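Local coordinates for protein carbon monoxide dehydrogenase (Thermococcus sp. AM4, PDB 6T7J) that probably catalyses the ferredoxin-linked oxidation of carbon monoxide to carbon dioxide at a nickel-iron-sulfur cluster, whose nickel is missing in this crystal, at residues A175-W183 / D537-D545; W228-D239 / V523-A531. One frame throughout, in Å; residues are numbered along the deposited sequence.

Interaction 1 of 2, residues A175-W183 / D537-D545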
loop_
_atom_site.group_PDB
_atom_site.type_symbol
_atom_site.label_atom_id
_atom_site.label_comp_id
_atom_site.label_asym_id
_atom_site.label_seq_id
_atom_site.Cartn_x
_atom_site.Cartn_y
_atom_site.Cartn_z
ATOM N N ALA A 175 3.976 17.995 -18.448
ATOM C CA ALA A 175 3.744 19.054 -17.475
ATOM C C ALA A 175 4.603 20.275 -17.798
ATOM O O ALA A 175 5.747 20.129 -18.240
ATOM C CB ALA A 175 4.058 18.568 -16.063
ATOM N N PRO A 176 4.072 21.482 -17.586
ATOM C CA PRO A 176 4.840 22.693 -17.903
ATOM C C PRO A 176 6.100 22.805 -17.057
ATOM O O PRO A 176 6.178 22.276 -15.946
ATOM C CB PRO A 176 3.858 23.831 -17.597
ATOM C CG PRO A 176 2.826 23.224 -16.696
ATOM C CD PRO A 176 2.714 21.793 -17.108
ATOM N N LYS A 177 7.091 23.520 -17.600
ATOM C CA LYS A 177 8.378 23.655 -16.924
ATOM C C LYS A 177 8.244 24.346 -15.573
ATOM O O LYS A 177 9.072 24.128 -14.681
ATOM C CB LYS A 177 9.361 24.424 -17.806
ATOM C CG LYS A 177 9.365 23.999 -19.264
ATOM C CD LYS A 177 10.377 24.808 -20.063
ATOM C CE LYS A 177 9.785 25.304 -21.375
ATOM N NZ LYS A 177 10.628 26.364 -21.997
ATOM N N LYS A 178 7.221 25.185 -15.403
ATOM C CA LYS A 178 7.030 25.860 -14.123
ATOM C C LYS A 178 6.627 24.868 -13.039
ATOM O O LYS A 178 7.162 24.898 -11.924
ATOM C CB LYS A 178 5.989 26.970 -14.270
ATOM C CG LYS A 178 6.350 28.021 -15.312
ATOM C CD LYS A 178 5.508 29.276 -15.146
ATOM C CE LYS A 178 5.671 30.218 -16.331
ATOM N NZ LYS A 178 7.082 30.650 -16.513
ATOM N N ARG A 179 5.683 23.975 -13.348
ATOM C CA ARG A 179 5.345 22.904 -12.417
ATOM C C ARG A 179 6.555 22.011 -12.154
ATOM O O ARG A 179 6.767 21.551 -11.027
ATOM C CB ARG A 179 4.181 22.079 -12.968
ATOM C CG ARG A 179 2.823 22.752 -12.849
ATOM C CD ARG A 179 2.363 22.797 -11.405
ATOM N NE ARG A 179 2.675 24.075 -10.772
ATOM C CZ ARG A 179 2.686 24.271 -9.458
ATOM N NH1 ARG A 179 2.403 23.270 -8.636
ATOM N NH2 ARG A 179 2.980 25.465 -8.965
ATOM N N ILE A 180 7.348 21.763 -13.200
ATOM C CA ILE A 180 8.581 20.978 -13.083
ATOM C C ILE A 180 9.506 21.589 -12.052
ATOM O O ILE A 180 10.033 20.902 -11.160
ATOM C CB ILE A 180 9.269 20.899 -14.461
ATOM C CG1 ILE A 180 8.374 20.203 -15.483
ATOM C CG2 ILE A 180 10.634 20.237 -14.351
ATOM C CD1 ILE A 180 8.508 18.714 -15.493
ATOM N N LYS A 181 9.743 22.898 -12.158
ATOM C CA LYS A 181 10.648 23.586 -11.256
ATOM C C LYS A 181 10.081 23.650 -9.842
ATOM O O LYS A 181 10.823 23.518 -8.861
ATOM C CB LYS A 181 10.933 24.988 -11.793
ATOM C CG LYS A 181 11.959 25.768 -11.002
ATOM C CD LYS A 181 13.301 25.054 -10.987
ATOM C CE LYS A 181 13.882 24.998 -9.582
ATOM N NZ LYS A 181 14.200 26.356 -9.051
ATOM N N VAL A 182 8.764 23.844 -9.724
ATOM C CA VAL A 182 8.116 23.844 -8.412
ATOM C C VAL A 182 8.322 22.504 -7.719
ATOM O O VAL A 182 8.775 22.438 -6.567
ATOM C CB VAL A 182 6.619 24.173 -8.559
ATOM C CG1 VAL A 182 5.857 23.757 -7.311
ATOM C CG2 VAL A 182 6.424 25.652 -8.844
ATOM N N TRP A 183 7.987 21.411 -8.412
ATOM C CA TRP A 183 8.134 20.078 -7.839
ATOM C C TRP A 183 9.591 19.746 -7.553
ATOM O O TRP A 183 9.883 19.017 -6.597
ATOM C CB TRP A 183 7.534 19.035 -8.779
ATOM C CG TRP A 183 6.076 19.223 -9.056
ATOM C CD1 TRP A 183 5.139 19.724 -8.202
ATOM C CD2 TRP A 183 5.383 18.903 -10.269
ATOM N NE1 TRP A 183 3.906 19.738 -8.808
ATOM C CE2 TRP A 183 4.030 19.240 -10.079
ATOM C CE3 TRP A 183 5.777 18.364 -11.498
ATOM C CZ2 TRP A 183 3.067 19.055 -11.071
ATOM C CZ3 TRP A 183 4.820 18.183 -12.483
ATOM C CH2 TRP A 183 3.481 18.528 -12.263
ATOM N N ASP A 537 0.463 27.609 -20.032
ATOM C CA ASP A 537 1.589 27.739 -20.951
ATOM C C ASP A 537 1.315 28.798 -22.011
ATOM O O ASP A 537 2.226 29.531 -22.415
ATOM C CB ASP A 537 1.902 26.391 -21.597
ATOM C CG ASP A 537 3.021 25.654 -20.887
ATOM O OD1 ASP A 537 3.768 26.304 -20.123
ATOM O OD2 ASP A 537 3.150 24.427 -21.086
ATOM N N ALA A 538 0.065 28.902 -22.467
ATOM C CA ALA A 538 -0.251 29.891 -23.489
ATOM C C ALA A 538 -0.103 31.308 -22.956
ATOM O O ALA A 538 0.278 32.216 -23.705
ATOM C CB ALA A 538 -1.663 29.659 -24.023
ATOM N N LEU A 539 -0.379 31.513 -21.670
ATOM C CA LEU A 539 -0.303 32.825 -21.047
ATOM C C LEU A 539 1.065 33.119 -20.440
ATOM O O LEU A 539 1.245 34.190 -19.852
ATOM C CB LEU A 539 -1.390 32.954 -19.973
ATOM C CG LEU A 539 -2.834 32.801 -20.467
ATOM C CD1 LEU A 539 -3.734 32.224 -19.384
ATOM C CD2 LEU A 539 -3.380 34.131 -20.955
ATOM N N GLY A 540 2.031 32.209 -20.581
ATOM C CA GLY A 540 3.347 32.391 -19.996
ATOM C C GLY A 540 3.287 32.430 -18.482
ATOM O O GLY A 540 3.912 33.278 -17.839
ATOM N N VAL A 541 2.548 31.482 -17.911
ATOM C CA VAL A 541 2.035 31.582 -16.551
ATOM C C VAL A 541 2.064 30.184 -15.935
ATOM O O VAL A 541 2.067 29.181 -16.649
ATOM C CB VAL A 541 0.616 32.211 -16.600
ATOM C CG1 VAL A 541 -0.242 31.813 -15.435
ATOM C CG2 VAL A 541 0.702 33.727 -16.689
ATOM N N ASP A 542 2.150 30.116 -14.607
ATOM C CA ASP A 542 2.029 28.823 -13.950
ATOM C C ASP A 542 0.557 28.458 -13.761
ATOM O O ASP A 542 -0.328 29.315 -13.779
ATOM C CB ASP A 542 2.747 28.823 -12.598
ATOM C CG ASP A 542 3.026 27.419 -12.086
ATOM O OD1 ASP A 542 2.953 26.464 -12.888
ATOM O OD2 ASP A 542 3.316 27.269 -10.880
ATOM N N ILE A 543 0.300 27.158 -13.585
ATOM C CA ILE A 543 -1.066 26.706 -13.328
ATOM C C ILE A 543 -1.634 27.393 -12.093
ATOM O O ILE A 543 -2.831 27.704 -12.037
ATOM C CB ILE A 543 -1.104 25.170 -13.190
ATOM C CG1 ILE A 543 -0.806 24.504 -14.536
ATOM C CG2 ILE A 543 -2.451 24.707 -12.660
ATOM C CD1 ILE A 543 -0.663 22.994 -14.452
ATOM N N SER A 544 -0.785 27.674 -11.103
ATOM C CA SER A 544 -1.252 28.276 -9.862
ATOM C C SER A 544 -1.749 29.706 -10.046
ATOM O O SER A 544 -2.511 30.190 -9.203
ATOM C CB SER A 544 -0.139 28.244 -8.814
ATOM O OG SER A 544 1.133 28.401 -9.417
ATOM N N ASP A 545 -1.342 30.396 -11.112
ATOM C CA ASP A 545 -1.808 31.758 -11.341
ATOM C C ASP A 545 -3.124 31.824 -12.105
ATOM O O ASP A 545 -3.721 32.904 -12.176
ATOM C CB ASP A 545 -0.762 32.576 -12.107
ATOM C CG ASP A 545 0.639 32.387 -11.576
ATOM O OD1 ASP A 545 0.860 32.615 -10.369
ATOM O OD2 ASP A 545 1.527 32.021 -12.375
#
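Lys-178 and Asp-542 bring their CA atoms to 5.8 Å of each other, and Pro-176 and Asp-537 follow at 6.7 Å, so the first turn of helix 177-186, with Pro-176 at its N-cap position, runs beside the end of helix 525-538 and the turn that follows it. That end is a Schellman motif: Gly-540, at positive phi, lets the chain turn out of the helix and into a 3-10 segment at 543-545. In this prismane/CO dehydrogenase fold the contact joins two helix ends, and a salt bridge lies at its centre. Arg-179 presents NE and NH2 side-on, and both meet Asp-542 from the syn side. Its NE reaches Asp-542 OD1 at 3.2 Å (N-H...O 167°). Its NH2 reaches Asp-542 OD2 at 2.7 Å. The two planes are 25° apart. Bends at chi2 (-71°) and chi3 fold the arginine chain back to this edge, while NH1 turns to the carbonyl of Ile-600. A methionine in its place would probably leave the buried Asp-542 carboxylate without its countercharge and the Ile-600 carbonyl without this donor. Within its own segment, Ser-544 OG adds a weak bond to Asp-542 OD2. The aliphatic part of Arg-179 crosses Ile-543 at about a right angle, CG 3.8 Å from CD1, and Pro-176 CG meets the same methyl. Lys-178 CD lies 3.5 Å from the backbone N of Asp-542.

Interaction 2 of 2, residues W228-D239 / V523-A531; sequences WSGSMMATYLSD and VDCSRILIA
Asp-239 OD2 is gripped by two cations, Arg-527 NH1 at 2.6 Å and Lys-129 NZ from another helix. Arg-527 meets this carboxylate end-on: its NH2 takes Asp-239 OD1 at 3.1 Å while NH1 takes OD2, each bond using a syn lone pair, and the two flat groups lie nearly coplanar, 15° apart. A second carboxylate joins the network, because NH2 also reaches Asp-524 OD2, at 3.0 Å, approaching from above that group's plane. Arg-313 forms a further salt bridge with Asp-239 OD1, so the positive charges gathered here probably favour ionised aspartates. Thr-235 holds OG1 beside its backbone N (chi1 -66°), and this hydroxyl donates to the anti lone pair of Asp-524 OD1 at 2.7 Å, while its CG2 methyl sits over the centre of the Arg-527 guanidinium, 3.6 Å above the plane. The frame is a steep helix-helix crossing: the axes of 228-239 and 525-531 pass 9.0 Å apart at -100°, which sets a long helix against the one that follows strand 516-518 of a parallel, Rossmann-like sheet. Cys-522, immediately before Val-523, belongs to the pocket of the broken iron-sulfur cluster, which places the crossing close to that site: the Val-523 side chain is about 8 Å from the cluster. Ser-231 OG, bonded to Asp-226, rests against Val-523 CG1, and Ala-234 CB abuts Val-523 as well. Toward the N-terminal end of 228-239 and farther along helix 525-538, the contacts turn apolar. Met-232, bent at chi2 and chi3, lays SD against Ser-526 CB and CE against Ile-530 CD1. Leu-529 CD1 covers a face of Trp-228 in a CH-pi contact, 3.6 Å from the centroid of the five-membered ring, whose NE1 is hydrogen-bonded to Ser-570 OG.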
loop_
_atom_site.group_PDB
_atom_site.type_symbol
_atom_site.label_atom_id
_atom_site.label_comp_id
_atom_site.label_asym_id
_atom_site.label_seq_id
_atom_site.Cartn_x
_atom_site.Cartn_y
_atom_site.Cartn_z
ATOM N N TRP A 228 -0.107 12.788 -13.329
ATOM C CA TRP A 228 0.689 13.174 -14.484
ATOM C C TRP A 228 1.367 11.992 -15.171
ATOM O O TRP A 228 2.204 12.202 -16.054
ATOM C CB TRP A 228 1.735 14.211 -14.071
ATOM C CG TRP A 228 1.164 15.586 -13.915
ATOM C CD1 TRP A 228 0.829 16.207 -12.748
ATOM C CD2 TRP A 228 0.849 16.506 -14.966
ATOM N NE1 TRP A 228 0.328 17.461 -13.007
ATOM C CE2 TRP A 228 0.329 17.668 -14.362
ATOM C CE3 TRP A 228 0.961 16.463 -16.360
ATOM C CZ2 TRP A 228 -0.079 18.776 -15.102
ATOM C CZ3 TRP A 228 0.551 17.563 -17.094
ATOM C CH2 TRP A 228 0.039 18.704 -16.463
ATOM N N SER A 229 1.022 10.761 -14.797
ATOM C CA SER A 229 1.636 9.597 -15.424
ATOM C C SER A 229 0.640 8.454 -15.564
ATOM O O SER A 229 0.191 8.155 -16.675
ATOM C CB SER A 229 2.858 9.142 -14.624
ATOM O OG SER A 229 3.457 8.004 -15.217
ATOM N N GLY A 230 0.289 7.813 -14.450
ATOM C CA GLY A 230 -0.607 6.669 -14.466
ATOM C C GLY A 230 -1.970 6.958 -15.059
ATOM O O GLY A 230 -2.361 6.351 -16.059
ATOM N N SER A 231 -2.709 7.884 -14.443
ATOM C CA SER A 231 -3.989 8.299 -15.008
ATOM C C SER A 231 -3.804 8.913 -16.391
ATOM O O SER A 231 -4.635 8.714 -17.289
ATOM C CB SER A 231 -4.679 9.287 -14.067
ATOM O OG SER A 231 -5.528 8.618 -13.151
ATOM N N MET A 232 -2.711 9.658 -16.579
ATOM C CA MET A 232 -2.414 10.252 -17.879
ATOM C C MET A 232 -2.201 9.176 -18.937
ATOM O O MET A 232 -2.720 9.277 -20.056
ATOM C CB MET A 232 -1.183 11.152 -17.769
ATOM C CG MET A 232 -0.949 12.028 -18.986
ATOM S SD MET A 232 -2.109 13.403 -19.081
ATOM C CE MET A 232 -1.442 14.498 -17.834
ATOM N N MET A 233 -1.425 8.140 -18.600
ATOM C CA MET A 233 -1.236 7.026 -19.522
ATOM C C MET A 233 -2.555 6.329 -19.814
ATOM O O MET A 233 -2.836 5.976 -20.965
ATOM C CB MET A 233 -0.236 6.026 -18.950
ATOM C CG MET A 233 1.224 6.389 -19.150
ATOM S SD MET A 233 2.309 5.199 -18.334
ATOM C CE MET A 233 1.123 3.950 -17.871
ATOM N N ALA A 234 -3.369 6.107 -18.781
ATOM C CA ALA A 234 -4.671 5.484 -18.986
ATOM C C ALA A 234 -5.488 6.260 -20.012
ATOM O O ALA A 234 -5.997 5.685 -20.981
ATOM C CB ALA A 234 -5.423 5.386 -17.658
ATOM N N THR A 235 -5.590 7.579 -19.828
ATOM C CA THR A 235 -6.388 8.399 -20.739
ATOM C C THR A 235 -5.808 8.388 -22.149
ATOM O O THR A 235 -6.532 8.169 -23.132
ATOM C CB THR A 235 -6.483 9.830 -20.207
ATOM O OG1 THR A 235 -7.231 9.842 -18.984
ATOM C CG2 THR A 235 -7.166 10.737 -21.225
ATOM N N TYR A 236 -4.497 8.624 -22.271
ATOM C CA TYR A 236 -3.879 8.716 -23.590
ATOM C C TYR A 236 -3.990 7.400 -24.349
ATOM O O TYR A 236 -4.299 7.391 -25.547
ATOM C CB TYR A 236 -2.416 9.139 -23.457
ATOM C CG TYR A 236 -2.158 10.590 -23.803
ATOM C CD1 TYR A 236 -1.791 10.962 -25.090
ATOM C CD2 TYR A 236 -2.275 11.587 -22.841
ATOM C CE1 TYR A 236 -1.550 12.287 -25.412
ATOM C CE2 TYR A 236 -2.037 12.916 -23.154
ATOM C CZ TYR A 236 -1.675 13.259 -24.441
ATOM O OH TYR A 236 -1.435 14.577 -24.760
ATOM N N LEU A 237 -3.767 6.274 -23.668
ATOM C CA LEU A 237 -3.835 4.983 -24.343
ATOM C C LEU A 237 -5.270 4.580 -24.651
ATOM O O LEU A 237 -5.521 3.954 -25.687
ATOM C CB LEU A 237 -3.148 3.913 -23.500
ATOM C CG LEU A 237 -1.623 4.024 -23.447
ATOM C CD1 LEU A 237 -1.034 2.809 -22.775
ATOM C CD2 LEU A 237 -1.040 4.198 -24.838
ATOM N N SER A 238 -6.226 4.925 -23.781
ATOM C CA SER A 238 -7.625 4.672 -24.106
ATOM C C SER A 238 -8.046 5.463 -25.336
ATOM O O SER A 238 -8.798 4.959 -26.178
ATOM C CB SER A 238 -8.514 5.016 -22.912
ATOM O OG SER A 238 -7.971 4.504 -21.709
ATOM N N ASP A 239 -7.559 6.702 -25.462
ATOM C CA ASP A 239 -7.841 7.483 -26.662
ATOM C C ASP A 239 -7.185 6.865 -27.891
ATOM O O ASP A 239 -7.811 6.767 -28.953
ATOM C CB ASP A 239 -7.369 8.926 -26.474
ATOM C CG ASP A 239 -8.259 9.714 -25.531
ATOM O OD1 ASP A 239 -9.303 9.175 -25.107
ATOM O OD2 ASP A 239 -7.913 10.871 -25.214
ATOM N N VAL A 523 -10.012 8.774 -14.480
ATOM C CA VAL A 523 -8.664 8.928 -15.015
ATOM C C VAL A 523 -8.608 10.114 -15.969
ATOM O O VAL A 523 -7.560 10.759 -16.115
ATOM C CB VAL A 523 -8.193 7.627 -15.692
ATOM C CG1 VAL A 523 -7.903 6.557 -14.641
ATOM C CG2 VAL A 523 -9.224 7.139 -16.696
ATOM N N ASP A 524 -9.733 10.444 -16.605
ATOM C CA ASP A 524 -9.784 11.582 -17.512
ATOM C C ASP A 524 -9.697 12.920 -16.794
ATOM O O ASP A 524 -9.731 13.958 -17.465
ATOM C CB ASP A 524 -11.056 11.528 -18.358
ATOM C CG ASP A 524 -10.949 10.536 -19.495
ATOM O OD1 ASP A 524 -9.900 9.863 -19.594
ATOM O OD2 ASP A 524 -11.908 10.429 -20.288
ATOM N N CYS A 525 -9.593 12.934 -15.462
ATOM C CA CYS A 525 -9.158 14.157 -14.797
ATOM C C CYS A 525 -7.794 14.591 -15.307
ATOM O O CYS A 525 -7.464 15.782 -15.253
ATOM C CB CYS A 525 -9.114 13.970 -13.281
ATOM S SG CYS A 525 -10.693 13.603 -12.511
ATOM N N SER A 526 -6.989 13.642 -15.808
ATOM C CA SER A 526 -5.739 14.009 -16.466
ATOM C C SER A 526 -5.985 15.031 -17.571
ATOM O O SER A 526 -5.191 15.961 -17.753
ATOM C CB SER A 526 -5.046 12.761 -17.024
ATOM O OG SER A 526 -5.904 12.030 -17.885
ATOM N N ARG A 527 -7.100 14.885 -18.298
ATOM C CA ARG A 527 -7.477 15.873 -19.308
ATOM C C ARG A 527 -7.497 17.275 -18.718
ATOM O O ARG A 527 -6.938 18.217 -19.295
ATOM C CB ARG A 527 -8.848 15.533 -19.897
ATOM C CG ARG A 527 -8.919 14.221 -20.651
ATOM C CD ARG A 527 -10.115 14.218 -21.590
ATOM N NE ARG A 527 -10.628 12.875 -21.840
ATOM C CZ ARG A 527 -10.209 12.089 -22.825
ATOM N NH1 ARG A 527 -9.267 12.512 -23.658
ATOM N NH2 ARG A 527 -10.732 10.879 -22.976
ATOM N N ILE A 528 -8.140 17.428 -17.557
ATOM C CA ILE A 528 -8.156 18.714 -16.864
ATOM C C ILE A 528 -6.734 19.235 -16.700
ATOM O O ILE A 528 -6.425 20.379 -17.061
ATOM C CB ILE A 528 -8.877 18.582 -15.510
ATOM C CG1 ILE A 528 -10.393 18.528 -15.719
ATOM C CG2 ILE A 528 -8.503 19.725 -14.584
ATOM C CD1 ILE A 528 -11.178 18.214 -14.464
ATOM N N LEU A 529 -5.835 18.379 -16.203
ATOM C CA LEU A 529 -4.451 18.794 -16.001
ATOM C C LEU A 529 -3.803 19.238 -17.305
ATOM O O LEU A 529 -2.961 20.143 -17.302
ATOM C CB LEU A 529 -3.643 17.660 -15.369
ATOM C CG LEU A 529 -3.936 17.358 -13.900
ATOM C CD1 LEU A 529 -2.890 16.408 -13.332
ATOM C CD2 LEU A 529 -3.999 18.641 -13.086
ATOM N N ILE A 530 -4.179 18.619 -18.425
ATOM C CA ILE A 530 -3.678 19.080 -19.713
ATOM C C ILE A 530 -4.241 20.459 -20.031
ATOM O O ILE A 530 -3.495 21.388 -20.365
ATOM C CB ILE A 530 -4.006 18.061 -20.820
ATOM C CG1 ILE A 530 -3.240 16.761 -20.581
ATOM C CG2 ILE A 530 -3.647 18.627 -22.186
ATOM C CD1 ILE A 530 -1.734 16.942 -20.566
ATOM N N ALA A 531 -5.561 20.621 -19.885
ATOM C CA ALA A 531 -6.212 21.880 -20.235
ATOM C C ALA A 531 -5.560 23.051 -19.512
ATOM O O ALA A 531 -5.011 23.964 -20.142
ATOM C CB ALA A 531 -7.705 21.803 -19.912
#

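In the fold
Of the elements used here, helix 177-186 comes first from the N terminus, then the long helix 212-242, and their partners come back in reverse order on a single later element. Residues 523-531 at the start of helix 525-538 close interaction 2; the far end of helix 525-538 and the turn beyond it close interaction 1, so the smaller loop lies wholly within the larger. The intervening chain builds the complete parallel sheet of strands between 261 and 373 and three strands of the second sheet. That helix and the turn after it, both from the second sheet's part of the fold, meet two earlier helices; the centres of the two interactions are about 18 Å apart. Trp-228 links them directly, packing against Ala-175 and Pro-176 and meeting Trp-183 edge-to-face.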